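Local coordinates for protein sialidase B (Streptococcus pneumoniae serotype 4, PDB 4XJW) that hydrolyses the alpha-2,3-, alpha-2,6- and alpha-2,8-linkages of terminal sialic acids in oligosaccharides, glycoproteins and glycolipids, at residues 90-95 against 638-643. The protein carries 1 engineered substitution. Sequence-based numbering, arbitrary orientation.
Sequences SRPASL and RNELHL
Leu643 meets Arg91 because its CG lies anti to its own carbonyl carbon (chi1 -52°), which swings the isobutyl group against an arginine chain whose CG is anti to the backbone N (chi1 -162°). CD2 of Leu643 comes to 3.5 Å from CG of Arg91 and also lies close to CD and NE, while CB of Leu643 covers one face of the guanidinium, 4.2 Å above its plane. The other branch, CD1, reaches CB of Ala93 at 4.0 Å. A bend at chi3 (82°) turns the guanidinium back on to its own turn, which fixes its rotation: NE gives a hydrogen bond of 3.0 Å to Pro92 O, almost in line with the carbonyl, and NH2 one of 2.9 Å to Ala93 O, whose donor stands above the carbonyl plane. NH1 donates a hydrogen bond to Ser644 O, tying the arginine to the chain just beyond Leu643.

Pro92 fits against residues 639-640. Its CB packs 3.6 Å from CG of Glu640, and its CG approaches the backbone O of Asn639. The extended Glu640 chain carries its carboxylate past the proline ring; OE2 accepts from a water that in turn accepts from Ala93 N, and OE1 takes the N-H of Asp634, so both oxygens are held.

This mostly apolar contact joins two domains. The side chains of Glu640 and Leu643 lie about 8 and 9 Å from those of Arg581 and Arg207, both probable substrate-binding residues, so it borders the active-site region. Residues 90-95 comprise the end of strand 85-91, at the edge of a six-stranded sheet in the N-terminal lectin-like domain, and the turn that leaves it, whereas residues 638-643 belong to the loop linking strands 626-631 and 647-652 of the catalytic beta-propeller.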
loop_
_atom_site.group_PDB
_atom_site.type_symbol
_atom_site.label_atom_id
_atom_site.label_comp_id
_atom_site.label_asym_id
_atom_site.label_seq_id
_atom_site.Cartn_x
_atom_site.Cartn_y
_atom_site.Cartn_z
ATOM N N SER A 90 -0.457 -18.735 -9.674
ATOM C CA SER A 90 0.380 -17.586 -9.976
ATOM C C SER A 90 0.017 -16.413 -9.088
ATOM O O SER A 90 -1.040 -16.406 -8.452
ATOM C CB SER A 90 0.218 -17.184 -11.447
ATOM O OG SER A 90 -1.065 -16.618 -11.648
ATOM N N ARG A 91 0.905 -15.424 -9.033
ATOM C CA ARG A 91 0.552 -14.146 -8.456
ATOM C C ARG A 91 1.230 -13.018 -9.217
ATOM O O ARG A 91 2.431 -13.078 -9.487
ATOM C CB ARG A 91 0.942 -14.050 -6.984
ATOM C CG ARG A 91 0.187 -12.926 -6.287
ATOM C CD ARG A 91 0.897 -12.501 -5.004
ATOM N NE ARG A 91 1.991 -11.569 -5.263
ATOM C CZ ARG A 91 2.699 -10.980 -4.304
ATOM N NH1 ARG A 91 2.416 -11.241 -3.031
ATOM N NH2 ARG A 91 3.680 -10.138 -4.629
ATOM N N PRO A 92 0.467 -11.970 -9.545
ATOM C CA PRO A 92 1.061 -10.776 -10.157
ATOM C C PRO A 92 2.109 -10.117 -9.252
ATOM O O PRO A 92 2.174 -10.428 -8.050
ATOM C CB PRO A 92 -0.142 -9.840 -10.309
ATOM C CG PRO A 92 -1.298 -10.798 -10.520
ATOM C CD PRO A 92 -1.007 -11.919 -9.558
ATOM N N ALA A 93 2.907 -9.226 -9.847
ATOM C CA ALA A 93 3.806 -8.322 -9.118
ATOM C C ALA A 93 4.651 -9.048 -8.085
ATOM O O ALA A 93 4.662 -8.671 -6.917
ATOM C CB ALA A 93 3.008 -7.188 -8.458
ATOM N N SER A 94 5.353 -10.089 -8.514
ATOM C CA SER A 94 6.180 -10.879 -7.595
ATOM C C SER A 94 7.694 -10.671 -7.739
ATOM O O SER A 94 8.458 -11.168 -6.909
ATOM C CB SER A 94 5.833 -12.364 -7.734
ATOM O OG SER A 94 4.505 -12.611 -7.316
ATOM N N LEU A 95 8.125 -9.953 -8.780
ATOM C CA LEU A 95 9.544 -9.919 -9.162
ATOM C C LEU A 95 10.139 -8.520 -9.189
ATOM O O LEU A 95 9.429 -7.527 -9.318
ATOM C CB LEU A 95 9.716 -10.498 -10.576
ATOM C CG LEU A 95 9.349 -11.961 -10.778
ATOM C CD1 LEU A 95 9.452 -12.338 -12.253
ATOM C CD2 LEU A 95 10.249 -12.851 -9.963
ATOM N N ARG A 638 -7.661 -4.400 -11.721
ATOM C CA ARG A 638 -8.537 -5.376 -11.064
ATOM C C ARG A 638 -7.967 -6.796 -11.113
ATOM O O ARG A 638 -8.584 -7.730 -10.599
ATOM C CB ARG A 638 -9.950 -5.342 -11.684
ATOM C CG ARG A 638 -10.726 -4.055 -11.434
ATOM C CD ARG A 638 -10.504 -3.406 -10.063
ATOM N NE ARG A 638 -11.376 -3.927 -9.004
ATOM C CZ ARG A 638 -11.531 -3.356 -7.805
ATOM N NH1 ARG A 638 -10.874 -2.245 -7.501
ATOM N NH2 ARG A 638 -12.344 -3.895 -6.900
ATOM N N ASN A 639 -6.792 -6.959 -11.722
ATOM C CA ASN A 639 -6.080 -8.236 -11.700
ATOM C C ASN A 639 -5.053 -8.328 -10.580
ATOM O O ASN A 639 -4.479 -9.392 -10.362
ATOM C CB ASN A 639 -5.379 -8.501 -13.032
ATOM C CG ASN A 639 -5.029 -9.976 -13.220
ATOM O OD1 ASN A 639 -5.916 -10.834 -13.221
ATOM N ND2 ASN A 639 -3.743 -10.278 -13.388
ATOM N N GLU A 640 -4.801 -7.217 -9.893
ATOM C CA GLU A 640 -3.731 -7.196 -8.887
ATOM C C GLU A 640 -4.217 -6.807 -7.492
ATOM O O GLU A 640 -3.446 -6.297 -6.690
ATOM C CB GLU A 640 -2.562 -6.313 -9.366
ATOM C CG GLU A 640 -2.021 -6.747 -10.734
ATOM C CD GLU A 640 -0.638 -6.239 -11.080
ATOM O OE1 GLU A 640 -0.026 -5.496 -10.261
ATOM O OE2 GLU A 640 -0.151 -6.605 -12.177
ATOM N N LEU A 641 -5.503 -7.037 -7.225
ATOM C CA LEU A 641 -6.086 -6.826 -5.901
ATOM C C LEU A 641 -5.515 -7.834 -4.922
ATOM O O LEU A 641 -5.133 -8.943 -5.307
ATOM C CB LEU A 641 -7.600 -7.029 -5.950
ATOM C CG LEU A 641 -8.339 -6.132 -6.938
ATOM C CD1 LEU A 641 -9.784 -6.563 -6.985
ATOM C CD2 LEU A 641 -8.247 -4.692 -6.492
ATOM N N HIS A 642 -5.428 -7.439 -3.655
ATOM C CA HIS A 642 -5.197 -8.387 -2.558
ATOM C C HIS A 642 -3.857 -9.117 -2.646
ATOM O O HIS A 642 -3.797 -10.356 -2.536
ATOM C CB HIS A 642 -6.351 -9.401 -2.457
ATOM C CG HIS A 642 -7.708 -8.781 -2.632
ATOM N ND1 HIS A 642 -8.032 -7.544 -2.113
ATOM C CD2 HIS A 642 -8.793 -9.203 -3.322
ATOM C CE1 HIS A 642 -9.274 -7.242 -2.460
ATOM N NE2 HIS A 642 -9.766 -8.237 -3.179
ATOM N N LEU A 643 -2.789 -8.343 -2.828
ATOM C CA LEU A 643 -1.432 -8.878 -2.839
ATOM C C LEU A 643 -0.760 -8.511 -1.539
ATOM O O LEU A 643 -0.881 -7.367 -1.089
ATOM C CB LEU A 643 -0.613 -8.300 -3.995
ATOM C CG LEU A 643 -1.219 -8.384 -5.399
ATOM C CD1 LEU A 643 -0.342 -7.663 -6.414
ATOM C CD2 LEU A 643 -1.453 -9.821 -5.820
HETATM O O HOH W 1 2.283 -8.106 -12.357
#